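Local atomic coordinates of cyclic nucleotide-gated potassium channel mll3241 (Mesorhizobium loti, PDB entry 4MUV), a protein that forms a homotetrameric potassium channel of the membrane activated by cyclic AMP, the chain here being its cytoplasmic cyclic nucleotide-binding domain. Residues 84-89 and 133-138; 58-63 and 92-97; 116-121 and 126-131. The protein carries 3 engineered substitutions. One frame throughout, in Å; residues are numbered along the deposited sequence. Where two conformers were deposited one is given.

Contact 1. Residues 84-89 and 133-138; sequences GEMALI and LERRGA. With PCG (cyclic guanosine monophosphate), chain C.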
loop_
_atom_site.group_PDB
_atom_site.type_symbol
_atom_site.label_atom_id
_atom_site.label_comp_id
_atom_site.label_asym_id
_atom_site.label_seq_id
_atom_site.Cartn_x
_atom_site.Cartn_y
_atom_site.Cartn_z
ATOM N N GLY A 84 -1.132 -2.992 -4.030
ATOM C CA GLY A 84 -0.073 -3.967 -3.811
ATOM C C GLY A 84 -0.455 -5.107 -2.895
ATOM O O GLY A 84 0.333 -6.028 -2.694
ATOM N N GLU A 85 -1.674 -5.053 -2.352
ATOM C CA GLU A 85 -2.147 -6.121 -1.475
ATOM C C GLU A 85 -2.352 -7.444 -2.203
ATOM O O GLU A 85 -2.208 -8.495 -1.617
ATOM C CB GLU A 85 -3.461 -5.731 -0.774
ATOM C CG GLU A 85 -4.735 -5.686 -1.634
ATOM C CD GLU A 85 -4.711 -4.559 -2.667
ATOM O OE1 GLU A 85 -4.052 -3.520 -2.416
ATOM O OE2 GLU A 85 -5.337 -4.713 -3.736
ATOM N N MET A 86 -2.662 -7.414 -3.491
ATOM C CA MET A 86 -3.049 -8.648 -4.161
ATOM C C MET A 86 -1.918 -9.653 -4.193
ATOM O O MET A 86 -2.137 -10.834 -3.931
ATOM C CB MET A 86 -3.580 -8.363 -5.567
ATOM C CG MET A 86 -4.910 -7.631 -5.557
ATOM S SD MET A 86 -5.421 -6.949 -7.145
ATOM C CE MET A 86 -5.846 -8.462 -7.992
ATOM N N ALA A 87 -0.707 -9.202 -4.500
ATOM C CA ALA A 87 0.431 -10.125 -4.564
ATOM C C ALA A 87 0.748 -10.682 -3.189
ATOM O O ALA A 87 1.187 -11.827 -3.064
ATOM C CB ALA A 87 1.634 -9.429 -5.109
ATOM N N LEU A 88 0.536 -9.875 -2.151
ATOM C CA LEU A 88 0.804 -10.337 -0.795
ATOM C C LEU A 88 -0.181 -11.405 -0.331
ATOM O O LEU A 88 0.195 -12.329 0.398
ATOM C CB LEU A 88 0.835 -9.173 0.187
ATOM C CG LEU A 88 1.820 -8.052 -0.112
ATOM C CD1 LEU A 88 1.806 -6.998 0.993
ATOM C CD2 LEU A 88 3.213 -8.594 -0.302
ATOM N N ILE A 89 -1.429 -11.284 -0.768
ATOM C CA ILE A 89 -2.451 -12.277 -0.414
ATOM C C ILE A 89 -2.364 -13.567 -1.211
ATOM O O ILE A 89 -2.563 -14.637 -0.670
ATOM C CB ILE A 89 -3.852 -11.757 -0.686
ATOM C CG1 ILE A 89 -4.129 -10.569 0.199
ATOM C CG2 ILE A 89 -4.922 -12.880 -0.430
ATOM C CD1 ILE A 89 -5.327 -9.742 -0.255
ATOM N N LEU A 133 -10.554 -9.226 -4.400
ATOM C CA LEU A 133 -11.651 -9.782 -5.182
ATOM C C LEU A 133 -12.327 -8.751 -6.080
ATOM O O LEU A 133 -12.601 -9.020 -7.240
ATOM C CB LEU A 133 -12.701 -10.428 -4.283
ATOM C CG LEU A 133 -12.342 -11.772 -3.684
ATOM C CD1 LEU A 133 -13.419 -12.177 -2.730
ATOM C CD2 LEU A 133 -12.175 -12.839 -4.764
ATOM N N GLU A 134 -12.596 -7.564 -5.550
ATOM C CA GLU A 134 -13.202 -6.509 -6.323
ATOM C C GLU A 134 -12.364 -6.186 -7.556
ATOM O O GLU A 134 -12.897 -5.953 -8.631
ATOM C CB GLU A 134 -13.327 -5.289 -5.405
ATOM C CG GLU A 134 -13.877 -4.048 -6.057
ATOM C CD GLU A 134 -13.598 -2.788 -5.258
ATOM O OE1 GLU A 134 -13.587 -2.871 -4.004
ATOM O OE2 GLU A 134 -13.380 -1.735 -5.895
ATOM N N ARG A 135 -11.052 -6.097 -7.342
ATOM C CA ARG A 135 -10.124 -5.707 -8.395
ATOM C C ARG A 135 -10.019 -6.818 -9.451
ATOM O O ARG A 135 -10.033 -6.543 -10.638
ATOM C CB ARG A 135 -8.789 -5.260 -7.779
ATOM C CG ARG A 135 -8.961 -3.907 -7.095
ATOM C CD ARG A 135 -7.851 -3.512 -6.172
ATOM N NE ARG A 135 -8.120 -2.164 -5.670
ATOM C CZ ARG A 135 -7.325 -1.468 -4.867
ATOM N NH1 ARG A 135 -6.246 -1.994 -4.341
ATOM N NH2 ARG A 135 -7.650 -0.232 -4.562
ATOM N N ARG A 136 -9.960 -8.070 -9.011
ATOM C CA ARG A 136 -10.049 -9.201 -9.944
ATOM C C ARG A 136 -11.363 -9.140 -10.728
ATOM O O ARG A 136 -11.385 -9.443 -11.920
ATOM C CB ARG A 136 -9.916 -10.550 -9.222
ATOM C CG ARG A 136 -8.525 -10.859 -8.683
ATOM C CD ARG A 136 -7.443 -10.975 -9.751
ATOM N NE ARG A 136 -6.168 -11.427 -9.189
ATOM C CZ ARG A 136 -5.010 -11.537 -9.847
ATOM N NH1 ARG A 136 -4.917 -11.239 -11.128
ATOM N NH2 ARG A 136 -3.923 -11.960 -9.201
ATOM N N GLY A 137 -12.451 -8.734 -10.075
ATOM C CA GLY A 137 -13.745 -8.628 -10.729
ATOM C C GLY A 137 -13.767 -7.544 -11.778
ATOM O O GLY A 137 -14.311 -7.706 -12.880
ATOM N N ALA A 138 -13.135 -6.426 -11.447
ATOM C CA ALA A 138 -13.029 -5.339 -12.409
ATOM C C ALA A 138 -12.235 -5.786 -13.623
ATOM O O ALA A 138 -12.615 -5.496 -14.770
ATOM C CB ALA A 138 -12.375 -4.118 -11.751
HETATM P PA PCG C . -0.804 -6.178 -7.034
HETATM O O1A PCG C . 0.080 -6.683 -5.912
HETATM O O2A PCG C . -1.287 -7.192 -8.008
HETATM O "O5'" PCG C . -0.034 -5.078 -7.800
HETATM C "C5'" PCG C . -0.704 -4.225 -8.613
HETATM C "C4'" PCG C . -1.835 -3.576 -7.795
HETATM O "O4'" PCG C . -2.694 -2.567 -8.447
HETATM C "C3'" PCG C . -2.689 -4.551 -7.330
HETATM O "O3'" PCG C . -2.048 -5.447 -6.369
HETATM C "C2'" PCG C . -3.870 -3.681 -6.735
HETATM O "O2'" PCG C . -3.597 -3.404 -5.361
HETATM C "C1'" PCG C . -3.876 -2.507 -7.508
HETATM N N9 PCG C . -5.048 -2.251 -8.290
HETATM C C8 PCG C . -5.921 -1.198 -8.161
HETATM N N7 PCG C . -6.968 -1.325 -8.978
HETATM C C5 PCG C . -6.754 -2.499 -9.658
HETATM C C6 PCG C . -7.531 -3.171 -10.664
HETATM O O6 PCG C . -8.619 -2.766 -11.141
HETATM N N1 PCG C . -6.982 -4.348 -11.110
HETATM C C2 PCG C . -5.809 -4.898 -10.615
HETATM N N2 PCG C . -5.377 -6.070 -11.115
HETATM N N3 PCG C . -5.040 -4.289 -9.657
HETATM C C4 PCG C . -5.587 -3.068 -9.207
#
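Glu-85 and Arg-135 meet in a salt bridge beside the ribose of the bound cyclic guanosine monophosphate, NH1 of Arg-135 giving a hydrogen bond to OE2 of Glu-85 (2.9 Å, N-H...O angle 145°). The side chains cross at about a right angle with their carboxylate and guanidinium planes 51° apart, and OE2 is met on its syn side but out of the carboxylate plane. The same OE2 accepts from O2' of the nucleotide at 2.7 Å, while O2' takes the backbone N of Gly-84 at 2.8 Å. A further backbone bond, from Ala-87 N to the phosphate oxygen O1A (3.0 Å), ties the start of helix 85-90 to the ligand.

This is the tight side. Arg-135, extended from CG to NE, runs over one face of the five-membered ring of the guanine, and ligand C8 lies 3.4 Å above the guanidinium plane. NH1 also bonds to Phe-82 O, and Asp-139 bonds to the ligand. Met-86 lies against the ribose, its SD 3.6 Å from C3' of the nucleotide; the turn at chi3 (72°) then carries CE away to Arg-136. The solvent side has no polar bond: Arg-136 is exposed, and the CE methyl of Met-86 lies over one face of its guanidinium.

With an alanine in place of Arg-135, Glu-85 would probably lose its charged mate and the guanine its cover on one face.

The axes of 85-89 and 133-138 come no closer than 11.3 Å, and the nucleotide and a few long side chains bridge the gap. Because O2' and the salt bridge share one carboxylate oxygen, the geometry is consistent with the ligand helping to hold helix 122-139 over the pocket.

Contact 2. Residues 58-63 and 92-97; sequences RMFFVV and EPRSAT. With PCG (cyclic guanosine monophosphate), chain C.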
loop_
_atom_site.group_PDB
_atom_site.type_symbol
_atom_site.label_atom_id
_atom_site.label_comp_id
_atom_site.label_asym_id
_atom_site.label_seq_id
_atom_site.Cartn_x
_atom_site.Cartn_y
_atom_site.Cartn_z
ATOM N N ARG A 58 5.798 -6.070 -0.880
ATOM C CA ARG A 58 5.295 -4.981 -0.058
ATOM C C ARG A 58 4.015 -4.433 -0.656
ATOM O O ARG A 58 3.652 -4.750 -1.787
ATOM C CB ARG A 58 6.336 -3.881 0.008
ATOM C CG ARG A 58 6.566 -3.216 -1.330
ATOM C CD ARG A 58 7.904 -2.529 -1.415
ATOM N NE ARG A 58 8.982 -3.498 -1.403
ATOM C CZ ARG A 58 10.261 -3.201 -1.222
ATOM N NH1 ARG A 58 10.645 -1.943 -1.039
ATOM N NH2 ARG A 58 11.157 -4.169 -1.226
ATOM N N MET A 59 3.311 -3.616 0.116
ATOM C CA MET A 59 2.178 -2.862 -0.422
ATOM C C MET A 59 2.306 -1.416 0.026
ATOM O O MET A 59 3.234 -1.063 0.769
ATOM C CB MET A 59 0.826 -3.460 -0.036
ATOM C CG MET A 59 0.523 -3.367 1.437
ATOM S SD MET A 59 -1.199 -3.708 1.845
ATOM C CE MET A 59 -1.992 -2.291 1.097
ATOM N N PHE A 60 1.396 -0.579 -0.457
ATOM C CA PHE A 60 1.553 0.864 -0.368
ATOM C C PHE A 60 0.220 1.524 -0.042
ATOM O O PHE A 60 -0.824 1.167 -0.612
ATOM C CB PHE A 60 2.035 1.430 -1.687
ATOM C CG PHE A 60 3.317 0.825 -2.182
ATOM C CD1 PHE A 60 4.533 1.379 -1.827
ATOM C CD2 PHE A 60 3.300 -0.260 -3.030
ATOM C CE1 PHE A 60 5.721 0.847 -2.283
ATOM C CE2 PHE A 60 4.490 -0.808 -3.498
ATOM C CZ PHE A 60 5.700 -0.251 -3.122
ATOM N N PHE A 61 0.260 2.505 0.866
ATOM C CA PHE A 61 -0.878 3.360 1.202
ATOM C C PHE A 61 -0.600 4.729 0.629
ATOM O O PHE A 61 0.423 5.338 0.909
ATOM C CB PHE A 61 -1.058 3.413 2.717
ATOM C CG PHE A 61 -1.330 2.067 3.287
ATOM C CD1 PHE A 61 -0.293 1.226 3.625
ATOM C CD2 PHE A 61 -2.630 1.609 3.414
ATOM C CE1 PHE A 61 -0.551 -0.031 4.103
ATOM C CE2 PHE A 61 -2.886 0.336 3.873
ATOM C CZ PHE A 61 -1.842 -0.481 4.224
ATOM N N VAL A 62 -1.519 5.224 -0.204
ATOM C CA VAL A 62 -1.349 6.555 -0.797
ATOM C C VAL A 62 -1.741 7.608 0.231
ATOM O O VAL A 62 -2.826 7.544 0.817
ATOM C CB VAL A 62 -2.221 6.739 -2.052
ATOM C CG1 VAL A 62 -2.008 8.097 -2.667
ATOM C CG2 VAL A 62 -1.925 5.653 -3.077
ATOM N N VAL A 63 -0.857 8.577 0.474
ATOM C CA VAL A 63 -1.127 9.580 1.496
ATOM C C VAL A 63 -1.087 11.011 0.993
ATOM O O VAL A 63 -1.650 11.861 1.662
ATOM C CB VAL A 63 -0.264 9.332 2.790
ATOM C CG1 VAL A 63 -0.742 8.076 3.535
ATOM C CG2 VAL A 63 1.195 9.211 2.491
ATOM N N GLU A 92 1.095 -14.436 -5.779
ATOM C CA GLU A 92 1.261 -14.364 -7.214
ATOM C C GLU A 92 1.985 -13.087 -7.589
ATOM O O GLU A 92 2.104 -12.164 -6.784
ATOM C CB GLU A 92 -0.093 -14.432 -7.928
ATOM C CG GLU A 92 -0.864 -15.730 -7.685
ATOM C CD GLU A 92 -0.197 -16.963 -8.288
ATOM O OE1 GLU A 92 0.609 -16.824 -9.236
ATOM O OE2 GLU A 92 -0.485 -18.081 -7.814
ATOM N N PRO A 93 2.461 -13.032 -8.820
ATOM C CA PRO A 93 3.125 -11.813 -9.265
ATOM C C PRO A 93 2.175 -10.626 -9.301
ATOM O O PRO A 93 0.957 -10.784 -9.305
ATOM C CB PRO A 93 3.599 -12.185 -10.673
ATOM C CG PRO A 93 3.734 -13.687 -10.621
ATOM C CD PRO A 93 2.580 -14.123 -9.806
ATOM N N ARG A 94 2.741 -9.439 -9.358
ATOM C CA ARG A 94 1.944 -8.242 -9.524
ATOM C C ARG A 94 1.000 -8.404 -10.705
ATOM O O ARG A 94 1.383 -8.910 -11.774
ATOM C CB ARG A 94 2.827 -7.030 -9.795
ATOM C CG ARG A 94 3.794 -6.610 -8.709
ATOM C CD ARG A 94 3.081 -6.257 -7.432
ATOM N NE ARG A 94 4.015 -5.711 -6.461
ATOM C CZ ARG A 94 3.732 -5.506 -5.187
ATOM N NH1 ARG A 94 2.545 -5.824 -4.702
ATOM N NH2 ARG A 94 4.657 -4.969 -4.388
ATOM N N SER A 95 -0.224 -7.938 -10.534
ATOM C CA SER A 95 -1.266 -8.114 -11.532
ATOM C C SER A 95 -1.496 -6.899 -12.416
ATOM O O SER A 95 -2.285 -6.977 -13.356
ATOM C CB SER A 95 -2.596 -8.517 -10.880
ATOM O OG SER A 95 -3.122 -7.456 -10.087
ATOM N N ALA A 96 -0.805 -5.800 -12.122
ATOM C CA ALA A 96 -0.933 -4.577 -12.901
ATOM C C ALA A 96 0.266 -3.703 -12.580
ATOM O O ALA A 96 0.839 -3.792 -11.501
ATOM C CB ALA A 96 -2.221 -3.850 -12.548
ATOM N N THR A 97 0.607 -2.841 -13.533
ATOM C CA THR A 97 1.625 -1.825 -13.338
ATOM C C THR A 97 0.983 -0.569 -12.739
ATOM O O THR A 97 -0.020 -0.056 -13.254
ATOM C CB THR A 97 2.326 -1.525 -14.656
ATOM O OG1 THR A 97 2.974 -2.731 -15.080
ATOM C CG2 THR A 97 3.359 -0.393 -14.505
HETATM P PA PCG C . -0.804 -6.178 -7.034
HETATM O O1A PCG C . 0.080 -6.683 -5.912
HETATM O O2A PCG C . -1.287 -7.192 -8.008
HETATM O "O5'" PCG C . -0.034 -5.078 -7.800
HETATM C "C5'" PCG C . -0.704 -4.225 -8.613
HETATM C "C4'" PCG C . -1.835 -3.576 -7.795
HETATM O "O4'" PCG C . -2.694 -2.567 -8.447
HETATM C "C3'" PCG C . -2.689 -4.551 -7.330
HETATM O "O3'" PCG C . -2.048 -5.447 -6.369
HETATM C "C2'" PCG C . -3.870 -3.681 -6.735
HETATM O "O2'" PCG C . -3.597 -3.404 -5.361
HETATM C "C1'" PCG C . -3.876 -2.507 -7.508
HETATM N N9 PCG C . -5.048 -2.251 -8.290
HETATM C C8 PCG C . -5.921 -1.198 -8.161
HETATM N N7 PCG C . -6.968 -1.325 -8.978
HETATM C C5 PCG C . -6.754 -2.499 -9.658
HETATM C C6 PCG C . -7.531 -3.171 -10.664
HETATM O O6 PCG C . -8.619 -2.766 -11.141
HETATM N N1 PCG C . -6.982 -4.348 -11.110
HETATM C C2 PCG C . -5.809 -4.898 -10.615
HETATM N N2 PCG C . -5.377 -6.070 -11.115
HETATM N N3 PCG C . -5.040 -4.289 -9.657
HETATM C C4 PCG C . -5.587 -3.068 -9.207
#
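Arg-94 starts with CG anti to the carbonyl carbon (chi1 -63°) and bends at chi2 (-60°), after which the chain straightens and turns an edge of its guanidinium toward strand 58-64. NH2 of Arg-94 bonds to O of Arg-58 at 2.8 Å (164°), in the guanidinium plane though tilted from that of the carbonyl, and NH1 adds a weak bond to the same oxygen. On the ligand side NH1 of Arg-94 donates to O1A of the cyclic phosphate at 2.9 Å. Two edges of the group are used, the NH1/NH2 end for the strand carbonyl, which helps fix its rotation, and the other side of NH1 for the phosphate, whose charge it probably helps to balance; NH1 has a further weak bond to Gly-84 O.

The Phe-60 ring approaches NH2 obliquely, and the CG methylene of Arg-58 lies 4.0 Å from NH2 of Arg-94. Ser-95 completes the grip on the phosphate: its backbone N reaches O2A at 2.8 Å, and its OG, set between the backbone N and carbonyl carbon, donates to O2A at 2.8 Å. The same OG accepts from N2 of the guanine at 2.8 Å, so one hydroxyl links base and phosphate.

An arginine and its neighbour in the loop between helix 85-90 and strand 97-100, holding the cyclic phosphate, are characteristic of the phosphate-binding cassette in the beta-roll of cyclic nucleotide-binding domains.

Contact 3. Residues 116-121 and 126-131; sequences MLCSSS and EIFRKT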
loop_
_atom_site.group_PDB
_atom_site.type_symbol
_atom_site.label_atom_id
_atom_site.label_comp_id
_atom_site.label_asym_id
_atom_site.label_seq_id
_atom_site.Cartn_x
_atom_site.Cartn_y
_atom_site.Cartn_z
ATOM N N MET A 116 1.612 -9.632 9.787
ATOM C CA MET A 116 1.320 -9.348 11.183
ATOM C C MET A 116 0.028 -8.560 11.311
ATOM O O MET A 116 -0.785 -8.857 12.178
ATOM C CB MET A 116 2.445 -8.591 11.854
ATOM C CG MET A 116 2.047 -8.171 13.243
ATOM S SD MET A 116 3.431 -7.848 14.324
ATOM C CE MET A 116 4.039 -9.498 14.603
ATOM N N LEU A 117 -0.162 -7.566 10.456
ATOM C CA LEU A 117 -1.384 -6.775 10.478
ATOM C C LEU A 117 -2.614 -7.653 10.254
ATOM O O LEU A 117 -3.598 -7.544 10.964
ATOM C CB LEU A 117 -1.305 -5.674 9.426
ATOM C CG LEU A 117 -2.543 -4.796 9.189
ATOM C CD1 LEU A 117 -3.010 -4.094 10.477
ATOM C CD2 LEU A 117 -2.260 -3.763 8.075
ATOM N N CYS A 118 -2.574 -8.508 9.235
ATOM C CA CYS A 118 -3.705 -9.377 8.943
ATOM C C CYS A 118 -3.971 -10.366 10.076
ATOM O O CYS A 118 -5.116 -10.660 10.363
ATOM C CB CYS A 118 -3.483 -10.122 7.633
ATOM S SG CYS A 118 -3.570 -9.061 6.180
ATOM N N SER A 119 -2.916 -10.899 10.698
ATOM C CA SER A 119 -3.092 -11.845 11.792
ATOM C C SER A 119 -3.662 -11.161 13.040
ATOM O O SER A 119 -4.313 -11.810 13.842
ATOM C CB SER A 119 -1.786 -12.602 12.082
ATOM O OG SER A 119 -0.770 -11.828 12.676
ATOM N N SER A 120 -3.406 -9.858 13.172
ATOM C CA SER A 120 -3.837 -9.072 14.318
ATOM C C SER A 120 -5.276 -8.579 14.172
ATOM O O SER A 120 -6.024 -8.575 15.156
ATOM C CB SER A 120 -2.889 -7.884 14.523
ATOM O OG SER A 120 -1.582 -8.319 14.889
ATOM N N SER A 121 -5.650 -8.169 12.955
ATOM C CA SER A 121 -6.939 -7.517 12.691
ATOM C C SER A 121 -7.776 -8.241 11.643
ATOM O O SER A 121 -7.594 -8.028 10.441
ATOM C CB SER A 121 -6.720 -6.095 12.183
ATOM O OG SER A 121 -7.961 -5.502 11.778
ATOM N N GLU A 126 -9.957 -8.929 6.124
ATOM C CA GLU A 126 -11.119 -9.111 5.259
ATOM C C GLU A 126 -11.265 -7.983 4.248
ATOM O O GLU A 126 -11.638 -8.223 3.098
ATOM C CB GLU A 126 -12.399 -9.242 6.098
ATOM C CG GLU A 126 -13.647 -9.631 5.292
ATOM C CD GLU A 126 -13.614 -11.071 4.795
ATOM O OE1 GLU A 126 -12.544 -11.712 4.844
ATOM O OE2 GLU A 126 -14.669 -11.574 4.357
ATOM N N ILE A 127 -10.982 -6.749 4.678
ATOM C CA ILE A 127 -11.004 -5.628 3.734
ATOM C C ILE A 127 -9.993 -5.863 2.614
ATOM O O ILE A 127 -10.310 -5.650 1.441
ATOM C CB ILE A 127 -10.758 -4.283 4.421
ATOM C CG1 ILE A 127 -11.999 -3.924 5.241
ATOM C CG2 ILE A 127 -10.439 -3.174 3.405
ATOM C CD1 ILE A 127 -11.755 -2.868 6.293
ATOM N N PHE A 128 -8.790 -6.323 2.942
ATOM C CA PHE A 128 -7.798 -6.594 1.888
ATOM C C PHE A 128 -8.287 -7.717 0.961
ATOM O O PHE A 128 -8.163 -7.628 -0.260
ATOM C CB PHE A 128 -6.448 -6.980 2.497
ATOM C CG PHE A 128 -5.693 -5.843 3.146
ATOM C CD1 PHE A 128 -5.635 -4.595 2.579
ATOM C CD2 PHE A 128 -5.046 -6.048 4.350
ATOM C CE1 PHE A 128 -4.914 -3.598 3.180
ATOM C CE2 PHE A 128 -4.322 -5.055 4.946
ATOM C CZ PHE A 128 -4.263 -3.820 4.365
ATOM N N ARG A 129 -8.837 -8.774 1.555
ATOM C CA ARG A 129 -9.270 -9.929 0.780
ATOM C C ARG A 129 -10.387 -9.499 -0.186
ATOM O O ARG A 129 -10.376 -9.865 -1.372
ATOM C CB ARG A 129 -9.747 -11.069 1.699
ATOM C CG ARG A 129 -10.049 -12.393 0.951
ATOM C CD ARG A 129 -10.649 -13.469 1.856
ATOM N NE ARG A 129 -11.985 -13.100 2.319
ATOM C CZ ARG A 129 -13.096 -13.202 1.596
ATOM N NH1 ARG A 129 -13.065 -13.677 0.360
ATOM N NH2 ARG A 129 -14.250 -12.821 2.119
ATOM N N LYS A 130 -11.345 -8.719 0.307
ATOM C CA LYS A 130 -12.445 -8.261 -0.543
ATOM C C LYS A 130 -12.004 -7.254 -1.598
ATOM O O LYS A 130 -12.512 -7.263 -2.707
ATOM C CB LYS A 130 -13.583 -7.709 0.297
ATOM C CG LYS A 130 -14.324 -8.792 1.048
ATOM C CD LYS A 130 -15.451 -8.216 1.880
ATOM C CE LYS A 130 -16.149 -9.307 2.657
ATOM N NZ LYS A 130 -17.139 -8.780 3.633
ATOM N N THR A 131 -11.062 -6.389 -1.259
ATOM C CA THR A 131 -10.518 -5.434 -2.229
ATOM C C THR A 131 -9.833 -6.184 -3.378
ATOM O O THR A 131 -10.021 -5.844 -4.548
ATOM C CB THR A 131 -9.549 -4.440 -1.549
ATOM O OG1 THR A 131 -10.281 -3.634 -0.620
ATOM C CG2 THR A 131 -8.913 -3.535 -2.575
#
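Phe-128 of helix 122-139 puts one edge of its ring against Leu-117 and Cys-118 of helix 111-120. CB of Phe-128 points toward 116-121, and chi1 (-72°) sets CG beside the backbone N, with the CD2-CE2 edge turned to the other helix. CD2 meets SG of Cys-118 at 3.8 Å; the sulfur sits 5.1 Å from the centroid of the Phe-128 ring and 77° off its normal, a sulfur-aromatic contact at the edge. One atom further, CE2 of Phe-128 touches CD2 of Leu-117 at 4.0 Å, near the ring plane, the two side chains crossing at about a right angle. On the other edge CD1 faces Glu-85 and CE1 faces Met-59, while CZ at the tip approaches Phe-61. The rings of Phe-82 and Phe-114 also meet this one.

Away from the packed edge the helices carry polar bonds of their own. Ser-121, at the N-cap of the second helix, caps Ile-124 N with its hydroxyl. On the outer side Arg-129 holds Glu-126 side-on, NE to OE1 at 2.9 Å and NH2 to OE2 at 2.6 Å, both oxygens met from above the carboxylate plane.

No hydrogen bond joins the two segments, which suggests that the two helices are held together here by buried apolar packing and a sulfur-aromatic edge contact, without a directional polar bond.

How the contacts relate
Following the chain from the N terminus, strand 58-64 opens contact 2 and helix 85-90 opens contact 1 before the loop at 92-97 closes contact 2. Contact 1 stays open until 133-138, so the two cross. Contact 3 opens and closes within that interval, 116-121 with 126-131, and so lies inside contact 1 and in series after contact 2. Contacts 1 and 2 share the nucleotide; contact 2 ties strand 58-64 to the phosphate-binding loop, and contact 1 ties helix 85-90 to helix 122-139. Contact 3 joins the two C-terminal helices. Helix 122-139 serves contacts 1 and 3, and Phe-128 packs near Met-59 and Phe-61, linking the strand of contact 2 to contact 3.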